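Local coordinates for protein dihydrodipicolinate synthase (PDB 3D0C) that probably catalyses 4-hydroxy-tetrahydrodipicolinate synthesis, a pyruvate-dependent step of lysine biosynthesis, in a TIM-barrel fold of the DapA family, at residues W199-Y204 / D240-V245; F211-V216 / Q221-L226; V216-Q221 / K265-Q270. The protein carries 1 engineered substitution. One frame throughout, in Å; residues are numbered along the deposited sequence.

Contact 1 of 3, residues W199-Y204 / D240-V245; sequences WAPFFY and DVWEDV
Trp242 lays its indole against Pro201 and Phe202, joining a helix of the TIM barrel's outer layer, 196-206, to helix 235-257, which comes after the last strand. The side chain starts with CB aimed at the neighbouring helix, and CG anti to the backbone N (chi1 172°) carries the indole toward helix 196-206. Trp242 CD1 meets the proline first, 3.8 Å from Pro201 CG, the two side chains crossing at about a right angle. Farther out, Trp242 NE1 lies 4.1 Å from Phe202 CE2, and at the benzo end Trp242 CZ2 comes within 4.2 Å of Phe202 CE2. The two rings form an offset edge-to-face pair, the phenyl edge toward the indole face, with planes at 83° and the centroid of the Phe202 ring 5.8 Å from that of the five-membered ring of Trp242. Trp239 adds a second edge-to-face partner. Proline offers a compact apolar surface where helix 196-206 is kinked: the N atoms of Pro201 and Phe202 make no bond to the preceding turn. The broad indole can meet both residues while its N-H still reaches a backbone acceptor: Lys198 O, the carbonyl that Phe202 N would normally engage, accepts the hydrogen bond from Trp242 NE1.

Contact 2 of 3, residues F211-V216 / Q221-L226; sequences FTSGLV and QKSFAL
Val216 and Ser223 bring the two backbones closest, 6.1 Å between their CA atoms, while strand 211-213 runs nearly antiparallel (170°) to helix 221-226. Phe211 reaches across from the strand: with CG set between its backbone N and carbonyl carbon (chi1 66°), the ring presents its edge, and Phe211 CZ lies 3.6 Å from Ser223 O, in the plane of the ring. The same CZ touches Leu226 CD2, a flexible apolar branch that fits beside the ring's tip. This is the last strand-loop-helix unit of the TIM barrel; strand 210-213 closes the cylinder through backbone bonds to strand 15-17. At the end of the strand, Ser213 OG accepts from Val216 N at 3.2 Å, an ST motif, and also hydrogen-bonds Glu197 OE2, which binds Ser223 OG as well. One carboxylate oxygen therefore serves two buried hydroxyls. Replacing Ser213 with alanine would probably leave Val216 N without this acceptor and Glu197 OE2 with one of its two serine hydroxyls gone. Ser223 is small enough to let the 3-10 segment of Leu215 and Val216 come close: CB, CG and CD2 of Leu215 all gather round Ser223 OG, Leu215 CG at 3.5 Å. Tighter still, Val216 CG1 presses to 3.4 Å from Ser223 CB, closer than usual van der Waals contact.

Contact 3 of 3, residues V216-Q221 / K265-Q270; sequences VNVFPQ and KEAMEQ
Val218 points its forked side chain at helix 265-270 and spreads its two methyls over neighbouring residues. Val218 CG1, anti to the backbone N (chi1 -165°), comes to 4.1 Å from Ala267 CB, while Val218 CG2 reaches Met268 CG at 3.6 Å. A beta-branched residue suits this spot because it offers two methyls close to its backbone, and alanine across from it is short enough to admit one of them. Met268, modelled as selenomethionine, crosses Val218 obliquely, then bends at chi3 (74°) toward Asn217. There Met268 CE lies 3.7 Å from Asn217 O and Met268 SE 4.1 Å from Asn217 CB, so the long flexible side chain covers the backbone carbonyl as well as the root of the asparagine. The amide of Asn217 is engaged elsewhere: ND2 hydrogen-bonds both Gly214 O and Ile18 O, which ties down its rotation. Its side chain comes within about 4 Å of that of Thr56, predicted to bind pyruvate, so this connection probably borders the active site. Helix 260-270 packs against this connection between strand 210-213 and helix 220-232. Between the two segments the chemistry is mostly apolar and without directional bonds, the Asn217 carbonyl oxygen being covered by the Met268 chain, which implies that their mutual position rests on the fit of shapes, while hydrogen bonds to other parts of the chain hold the asparagine amide.

Overall arrangement
Contact 1 opens first along the chain, on helix 196-206, and closes on helix 235-257. Inside that loop lies contact 2, whose short connection joins strand 210-213 to helix 220-232. Contact 3 starts in the same connection, sharing Val216 and Gln221 with contact 2, and closes later, on helix 260-270; it therefore crosses both others. Contacts 1 and 2 touch through helix 235-257: the salt bridge from Lys222 NZ to Asp244 OD2 (2.8 Å) and the packing of Val241 on Leu226 and Val245 on Leu215. Together they bind the barrel's closing strand and its outer helices to helix 235-257. Contact 3 joins the connection after strand 210-213 to helix 260-270, its centre about 18 Å from that of contact 1.

Contact 1 of 3, residues W199-Y204 / D240-V245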
loop_
_atom_site.group_PDB
_atom_site.type_symbol
_atom_site.label_atom_id
_atom_site.label_comp_id
_atom_site.label_asym_id
_atom_site.label_seq_id
_atom_site.Cartn_x
_atom_site.Cartn_y
_atom_site.Cartn_z
ATOM N N TRP A 199 -15.403 0.411 -17.189
ATOM C CA TRP A 199 -16.524 0.262 -16.268
ATOM C C TRP A 199 -17.533 1.407 -16.255
ATOM O O TRP A 199 -18.641 1.246 -15.748
ATOM C CB TRP A 199 -16.009 0.010 -14.847
ATOM C CG TRP A 199 -15.396 -1.335 -14.719
ATOM C CD1 TRP A 199 -14.093 -1.674 -14.960
ATOM C CD2 TRP A 199 -16.082 -2.557 -14.436
ATOM N NE1 TRP A 199 -13.929 -3.034 -14.857
ATOM C CE2 TRP A 199 -15.136 -3.602 -14.538
ATOM C CE3 TRP A 199 -17.409 -2.876 -14.120
ATOM C CZ2 TRP A 199 -15.471 -4.941 -14.324
ATOM C CZ3 TRP A 199 -17.743 -4.211 -13.909
ATOM C CH2 TRP A 199 -16.776 -5.226 -14.015
ATOM N N ALA A 200 -17.165 2.549 -16.825
ATOM C CA ALA A 200 -18.040 3.716 -16.836
ATOM C C ALA A 200 -19.497 3.479 -17.256
ATOM O O ALA A 200 -20.420 3.934 -16.576
ATOM C CB ALA A 200 -17.418 4.820 -17.700
ATOM N N PRO A 201 -19.726 2.775 -18.380
ATOM C CA PRO A 201 -21.090 2.510 -18.851
ATOM C C PRO A 201 -21.957 1.812 -17.819
ATOM O O PRO A 201 -23.111 2.178 -17.611
ATOM C CB PRO A 201 -20.870 1.639 -20.086
ATOM C CG PRO A 201 -19.561 2.116 -20.598
ATOM C CD PRO A 201 -18.744 2.216 -19.324
ATOM N N PHE A 202 -21.394 0.809 -17.159
ATOM C CA PHE A 202 -22.159 0.065 -16.169
ATOM C C PHE A 202 -22.398 0.881 -14.911
ATOM O O PHE A 202 -23.490 0.833 -14.338
ATOM C CB PHE A 202 -21.445 -1.248 -15.850
ATOM C CG PHE A 202 -21.188 -2.080 -17.065
ATOM C CD1 PHE A 202 -22.233 -2.739 -17.708
ATOM C CD2 PHE A 202 -19.922 -2.117 -17.635
ATOM C CE1 PHE A 202 -22.022 -3.415 -18.903
ATOM C CE2 PHE A 202 -19.700 -2.789 -18.830
ATOM C CZ PHE A 202 -20.756 -3.440 -19.466
ATOM N N PHE A 203 -21.387 1.637 -14.491
ATOM C CA PHE A 203 -21.515 2.475 -13.304
ATOM C C PHE A 203 -22.545 3.568 -13.537
ATOM O O PHE A 203 -23.293 3.928 -12.623
ATOM C CB PHE A 203 -20.179 3.124 -12.953
ATOM C CG PHE A 203 -19.314 2.291 -12.048
ATOM C CD1 PHE A 203 -18.917 1.010 -12.425
ATOM C CD2 PHE A 203 -18.888 2.792 -10.825
ATOM C CE1 PHE A 203 -18.107 0.240 -11.589
ATOM C CE2 PHE A 203 -18.079 2.033 -9.986
ATOM C CZ PHE A 203 -17.685 0.753 -10.368
ATOM N N TYR A 204 -22.564 4.096 -14.760
ATOM C CA TYR A 204 -23.491 5.161 -15.137
ATOM C C TYR A 204 -24.926 4.682 -15.086
ATOM O O TYR A 204 -25.809 5.382 -14.587
ATOM C CB TYR A 204 -23.185 5.678 -16.545
ATOM C CG TYR A 204 -22.411 6.968 -16.551
ATOM C CD1 TYR A 204 -21.083 7.005 -16.129
ATOM C CD2 TYR A 204 -23.011 8.161 -16.955
ATOM C CE1 TYR A 204 -20.365 8.198 -16.107
ATOM C CE2 TYR A 204 -22.304 9.365 -16.937
ATOM C CZ TYR A 204 -20.980 9.374 -16.512
ATOM O OH TYR A 204 -20.262 10.547 -16.486
ATOM N N ASP A 240 -20.260 1.291 -28.689
ATOM C CA ASP A 240 -19.242 1.365 -29.744
ATOM C C ASP A 240 -17.938 1.990 -29.223
ATOM O O ASP A 240 -16.853 1.466 -29.480
ATOM C CB ASP A 240 -19.755 2.182 -30.938
ATOM C CG ASP A 240 -20.713 1.397 -31.830
ATOM O OD1 ASP A 240 -20.812 0.153 -31.704
ATOM O OD2 ASP A 240 -21.371 2.035 -32.675
ATOM N N VAL A 241 -18.037 3.106 -28.502
ATOM C CA VAL A 241 -16.828 3.757 -27.981
ATOM C C VAL A 241 -16.182 2.850 -26.948
ATOM O O VAL A 241 -14.953 2.737 -26.885
ATOM C CB VAL A 241 -17.127 5.122 -27.313
ATOM C CG1 VAL A 241 -15.818 5.771 -26.832
ATOM C CG2 VAL A 241 -17.831 6.040 -28.299
ATOM N N TRP A 242 -17.031 2.204 -26.154
ATOM C CA TRP A 242 -16.613 1.281 -25.107
ATOM C C TRP A 242 -15.764 0.151 -25.681
ATOM O O TRP A 242 -14.668 -0.119 -25.189
ATOM C CB TRP A 242 -17.856 0.708 -24.414
ATOM C CG TRP A 242 -17.599 -0.401 -23.450
ATOM C CD1 TRP A 242 -17.052 -0.304 -22.202
ATOM C CD2 TRP A 242 -17.912 -1.782 -23.643
ATOM N NE1 TRP A 242 -17.009 -1.539 -21.606
ATOM C CE2 TRP A 242 -17.532 -2.467 -22.470
ATOM C CE3 TRP A 242 -18.481 -2.510 -24.697
ATOM C CZ2 TRP A 242 -17.702 -3.844 -22.319
ATOM C CZ3 TRP A 242 -18.649 -3.881 -24.546
ATOM C CH2 TRP A 242 -18.260 -4.532 -23.364
ATOM N N GLU A 243 -16.273 -0.512 -26.719
ATOM C CA GLU A 243 -15.544 -1.608 -27.357
ATOM C C GLU A 243 -14.216 -1.124 -27.925
ATOM O O GLU A 243 -13.245 -1.882 -27.998
ATOM C CB GLU A 243 -16.333 -2.195 -28.531
ATOM C CG GLU A 243 -17.735 -2.634 -28.224
ATOM C CD GLU A 243 -18.375 -3.289 -29.427
ATOM O OE1 GLU A 243 -18.356 -2.677 -30.517
ATOM O OE2 GLU A 243 -18.890 -4.413 -29.282
ATOM N N ASP A 244 -14.196 0.137 -28.341
ATOM C CA ASP A 244 -13.014 0.743 -28.945
ATOM C C ASP A 244 -11.880 1.033 -27.961
ATOM O O ASP A 244 -10.707 0.929 -28.324
ATOM C CB ASP A 244 -13.415 2.037 -29.667
ATOM C CG ASP A 244 -12.287 2.615 -30.514
ATOM O OD1 ASP A 244 -11.753 1.883 -31.375
ATOM O OD2 ASP A 244 -11.943 3.804 -30.327
ATOM N N VAL A 245 -12.217 1.380 -26.721
ATOM C CA VAL A 245 -11.190 1.700 -25.727
ATOM C C VAL A 245 -10.855 0.576 -24.747
ATOM O O VAL A 245 -9.794 0.596 -24.110
ATOM C CB VAL A 245 -11.580 2.947 -24.911
ATOM C CG1 VAL A 245 -11.757 4.137 -25.835
ATOM C CG2 VAL A 245 -12.855 2.678 -24.123
#

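Contact 2 of 3, residues F211-V216 / Q221-L226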
loop_
_atom_site.group_PDB
_atom_site.type_symbol
_atom_site.label_atom_id
_atom_site.label_comp_id
_atom_site.label_asym_id
_atom_site.label_seq_id
_atom_site.Cartn_x
_atom_site.Cartn_y
_atom_site.Cartn_z
ATOM N N PHE A 211 -16.461 9.778 -14.437
ATOM C CA PHE A 211 -15.497 8.697 -14.383
ATOM C C PHE A 211 -14.071 9.213 -14.497
ATOM O O PHE A 211 -13.825 10.259 -15.102
ATOM C CB PHE A 211 -15.811 7.641 -15.463
ATOM C CG PHE A 211 -15.638 8.119 -16.883
ATOM C CD1 PHE A 211 -14.389 8.080 -17.497
ATOM C CD2 PHE A 211 -16.734 8.544 -17.628
ATOM C CE1 PHE A 211 -14.236 8.451 -18.836
ATOM C CE2 PHE A 211 -16.593 8.918 -18.968
ATOM C CZ PHE A 211 -15.343 8.869 -19.573
ATOM N N THR A 212 -13.140 8.498 -13.870
ATOM C CA THR A 212 -11.733 8.879 -13.920
ATOM C C THR A 212 -11.176 8.329 -15.226
ATOM O O THR A 212 -11.752 7.413 -15.811
ATOM C CB THR A 212 -10.916 8.250 -12.767
ATOM O OG1 THR A 212 -11.011 6.821 -12.847
ATOM C CG2 THR A 212 -11.431 8.724 -11.407
ATOM N N SER A 213 -10.048 8.869 -15.676
ATOM C CA SER A 213 -9.442 8.389 -16.917
ATOM C C SER A 213 -7.957 8.644 -16.998
ATOM O O SER A 213 -7.472 9.671 -16.523
ATOM C CB SER A 213 -10.101 9.046 -18.136
ATOM O OG SER A 213 -9.432 8.667 -19.340
ATOM N N GLY A 214 -7.251 7.702 -17.620
ATOM C CA GLY A 214 -5.819 7.828 -17.832
ATOM C C GLY A 214 -5.629 7.906 -19.342
ATOM O O GLY A 214 -4.599 8.366 -19.849
ATOM N N LEU A 215 -6.648 7.442 -20.064
ATOM C CA LEU A 215 -6.642 7.459 -21.522
ATOM C C LEU A 215 -6.623 8.893 -22.045
ATOM O O LEU A 215 -6.096 9.165 -23.122
ATOM C CB LEU A 215 -7.875 6.732 -22.067
ATOM C CG LEU A 215 -8.064 6.771 -23.588
ATOM C CD1 LEU A 215 -6.839 6.195 -24.279
ATOM C CD2 LEU A 215 -9.310 5.982 -23.966
ATOM N N VAL A 216 -7.195 9.812 -21.279
ATOM C CA VAL A 216 -7.230 11.206 -21.694
ATOM C C VAL A 216 -5.838 11.812 -21.912
ATOM O O VAL A 216 -5.722 12.873 -22.524
ATOM C CB VAL A 216 -8.008 12.077 -20.682
ATOM C CG1 VAL A 216 -9.505 11.806 -20.803
ATOM C CG2 VAL A 216 -7.529 11.795 -19.267
ATOM N N GLN A 221 -10.064 12.545 -27.016
ATOM C CA GLN A 221 -11.265 12.604 -27.855
ATOM C C GLN A 221 -12.118 11.335 -27.725
ATOM O O GLN A 221 -13.342 11.401 -27.822
ATOM C CB GLN A 221 -10.894 12.847 -29.331
ATOM C CG GLN A 221 -10.023 14.100 -29.563
ATOM C CD GLN A 221 -9.914 14.516 -31.037
ATOM O OE1 GLN A 221 -9.649 13.692 -31.918
ATOM N NE2 GLN A 221 -10.102 15.810 -31.301
ATOM N N LYS A 222 -11.480 10.188 -27.504
ATOM C CA LYS A 222 -12.224 8.938 -27.343
ATOM C C LYS A 222 -12.938 8.945 -25.991
ATOM O O LYS A 222 -14.114 8.580 -25.886
ATOM C CB LYS A 222 -11.286 7.732 -27.422
ATOM C CG LYS A 222 -10.704 7.478 -28.809
ATOM C CD LYS A 222 -9.829 6.233 -28.812
ATOM C CE LYS A 222 -9.173 6.002 -30.166
ATOM N NZ LYS A 222 -10.156 5.729 -31.252
ATOM N N SER A 223 -12.213 9.359 -24.956
ATOM C CA SER A 223 -12.763 9.432 -23.610
ATOM C C SER A 223 -13.948 10.385 -23.578
ATOM O O SER A 223 -14.957 10.107 -22.928
ATOM C CB SER A 223 -11.694 9.925 -22.627
ATOM O OG SER A 223 -10.608 9.020 -22.567
ATOM N N PHE A 224 -13.821 11.515 -24.270
ATOM C CA PHE A 224 -14.901 12.495 -24.297
ATOM C C PHE A 224 -16.054 12.047 -25.183
ATOM O O PHE A 224 -17.186 12.485 -24.992
ATOM C CB PHE A 224 -14.382 13.865 -24.741
ATOM C CG PHE A 224 -13.900 14.718 -23.601
ATOM C CD1 PHE A 224 -14.808 15.309 -22.728
ATOM C CD2 PHE A 224 -12.540 14.893 -23.377
ATOM C CE1 PHE A 224 -14.364 16.067 -21.644
ATOM C CE2 PHE A 224 -12.086 15.645 -22.301
ATOM C CZ PHE A 224 -12.998 16.232 -21.432
ATOM N N ALA A 225 -15.762 11.186 -26.154
ATOM C CA ALA A 225 -16.811 10.661 -27.026
ATOM C C ALA A 225 -17.691 9.760 -26.151
ATOM O O ALA A 225 -18.922 9.744 -26.272
ATOM C CB ALA A 225 -16.201 9.863 -28.170
ATOM N N LEU A 226 -17.045 9.022 -25.252
ATOM C CA LEU A 226 -17.766 8.142 -24.341
ATOM C C LEU A 226 -18.587 8.969 -23.355
ATOM O O LEU A 226 -19.741 8.640 -23.073
ATOM C CB LEU A 226 -16.789 7.242 -23.571
ATOM C CG LEU A 226 -17.446 6.330 -22.528
ATOM C CD1 LEU A 226 -18.464 5.440 -23.218
ATOM C CD2 LEU A 226 -16.394 5.491 -21.821
#

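Contact 3 of 3, residues V216-Q221 / K265-Q270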
loop_
_atom_site.group_PDB
_atom_site.type_symbol
_atom_site.label_atom_id
_atom_site.label_comp_id
_atom_site.label_asym_id
_atom_site.label_seq_id
_atom_site.Cartn_x
_atom_site.Cartn_y
_atom_site.Cartn_z
ATOM N N VAL A 216 -7.195 9.812 -21.279
ATOM C CA VAL A 216 -7.230 11.206 -21.694
ATOM C C VAL A 216 -5.838 11.812 -21.912
ATOM O O VAL A 216 -5.722 12.873 -22.524
ATOM C CB VAL A 216 -8.008 12.077 -20.682
ATOM C CG1 VAL A 216 -9.505 11.806 -20.803
ATOM C CG2 VAL A 216 -7.529 11.795 -19.267
ATOM N N ASN A 217 -4.789 11.148 -21.421
ATOM C CA ASN A 217 -3.415 11.644 -21.593
ATOM C C ASN A 217 -2.896 11.302 -22.986
ATOM O O ASN A 217 -1.836 11.786 -23.400
ATOM C CB ASN A 217 -2.455 11.009 -20.570
ATOM C CG ASN A 217 -2.717 11.463 -19.146
ATOM O OD1 ASN A 217 -2.500 12.627 -18.799
ATOM N ND2 ASN A 217 -3.185 10.540 -18.309
ATOM N N VAL A 218 -3.645 10.473 -23.708
ATOM C CA VAL A 218 -3.224 10.031 -25.032
ATOM C C VAL A 218 -4.270 10.263 -26.119
ATOM O O VAL A 218 -3.964 10.822 -27.175
ATOM C CB VAL A 218 -2.890 8.536 -25.000
ATOM C CG1 VAL A 218 -2.118 8.143 -26.247
ATOM C CG2 VAL A 218 -2.111 8.214 -23.744
ATOM N N PHE A 219 -5.496 9.817 -25.861
ATOM C CA PHE A 219 -6.597 9.966 -26.813
ATOM C C PHE A 219 -7.817 10.539 -26.103
ATOM O O PHE A 219 -8.853 9.884 -26.004
ATOM C CB PHE A 219 -6.960 8.603 -27.422
ATOM C CG PHE A 219 -5.975 8.109 -28.439
ATOM C CD1 PHE A 219 -5.912 8.685 -29.705
ATOM C CD2 PHE A 219 -5.107 7.069 -28.134
ATOM C CE1 PHE A 219 -4.996 8.229 -30.651
ATOM C CE2 PHE A 219 -4.187 6.607 -29.072
ATOM C CZ PHE A 219 -4.132 7.188 -30.333
ATOM N N PRO A 220 -7.716 11.779 -25.606
ATOM C CA PRO A 220 -8.843 12.402 -24.904
ATOM C C PRO A 220 -10.157 12.439 -25.690
ATOM O O PRO A 220 -11.239 12.380 -25.098
ATOM C CB PRO A 220 -8.320 13.802 -24.596
ATOM C CG PRO A 220 -7.424 14.079 -25.762
ATOM C CD PRO A 220 -6.662 12.772 -25.883
ATOM N N GLN A 221 -10.064 12.545 -27.016
ATOM C CA GLN A 221 -11.265 12.604 -27.855
ATOM C C GLN A 221 -12.118 11.335 -27.725
ATOM O O GLN A 221 -13.342 11.401 -27.822
ATOM C CB GLN A 221 -10.894 12.847 -29.331
ATOM C CG GLN A 221 -10.023 14.100 -29.563
ATOM C CD GLN A 221 -9.914 14.516 -31.037
ATOM O OE1 GLN A 221 -9.649 13.692 -31.918
ATOM N NE2 GLN A 221 -10.102 15.810 -31.301
ATOM N N LYS A 265 2.562 5.824 -20.886
ATOM C CA LYS A 265 3.786 6.524 -21.276
ATOM C C LYS A 265 4.378 6.012 -22.588
ATOM O O LYS A 265 4.830 6.803 -23.412
ATOM C CB LYS A 265 4.831 6.461 -20.153
ATOM C CG LYS A 265 4.482 7.365 -18.974
ATOM C CD LYS A 265 5.599 7.458 -17.936
ATOM C CE LYS A 265 5.258 8.508 -16.878
ATOM N NZ LYS A 265 6.281 8.635 -15.809
ATOM N N GLU A 266 4.371 4.700 -22.800
ATOM C CA GLU A 266 4.912 4.189 -24.046
ATOM C C GLU A 266 3.998 4.595 -25.194
ATOM O O GLU A 266 4.465 4.873 -26.297
ATOM C CB GLU A 266 5.089 2.670 -23.981
ATOM C CG GLU A 266 6.285 2.271 -23.136
ATOM C CD GLU A 266 6.880 0.936 -23.537
ATOM O OE1 GLU A 266 6.803 0.580 -24.734
ATOM O OE2 GLU A 266 7.448 0.254 -22.659
ATOM N N ALA A 267 2.696 4.658 -24.927
ATOM C CA ALA A 267 1.730 5.056 -25.948
ATOM C C ALA A 267 1.959 6.512 -26.332
ATOM O O ALA A 267 1.967 6.859 -27.515
ATOM C CB ALA A 267 0.295 4.874 -25.431
HETATM N N MSE A 268 2.141 7.363 -25.325
HETATM C CA MSE A 268 2.380 8.781 -25.561
HETATM C C MSE A 268 3.644 8.964 -26.400
HETATM O O MSE A 268 3.635 9.698 -27.389
HETATM C CB MSE A 268 2.520 9.530 -24.230
HETATM C CG MSE A 268 1.217 9.642 -23.445
HETATM SE SE MSE A 268 1.419 10.506 -21.716
HETATM C CE MSE A 268 1.623 12.329 -22.324
ATOM N N GLU A 269 4.722 8.291 -26.007
ATOM C CA GLU A 269 5.980 8.387 -26.742
ATOM C C GLU A 269 5.787 7.982 -28.197
ATOM O O GLU A 269 6.260 8.668 -29.097
ATOM C CB GLU A 269 7.053 7.505 -26.103
ATOM C CG GLU A 269 7.644 8.059 -24.815
ATOM C CD GLU A 269 8.364 9.384 -25.020
ATOM O OE1 GLU A 269 9.133 9.501 -25.996
ATOM O OE2 GLU A 269 8.172 10.309 -24.202
ATOM N N GLN A 270 5.097 6.866 -28.423
ATOM C CA GLN A 270 4.841 6.391 -29.779
ATOM C C GLN A 270 4.076 7.440 -30.582
ATOM O O GLN A 270 4.141 7.458 -31.812
ATOM C CB GLN A 270 4.049 5.080 -29.752
ATOM C CG GLN A 270 4.887 3.850 -29.442
ATOM C CD GLN A 270 4.091 2.562 -29.552
ATOM O OE1 GLN A 270 3.380 2.342 -30.532
ATOM N NE2 GLN A 270 4.214 1.699 -28.547
#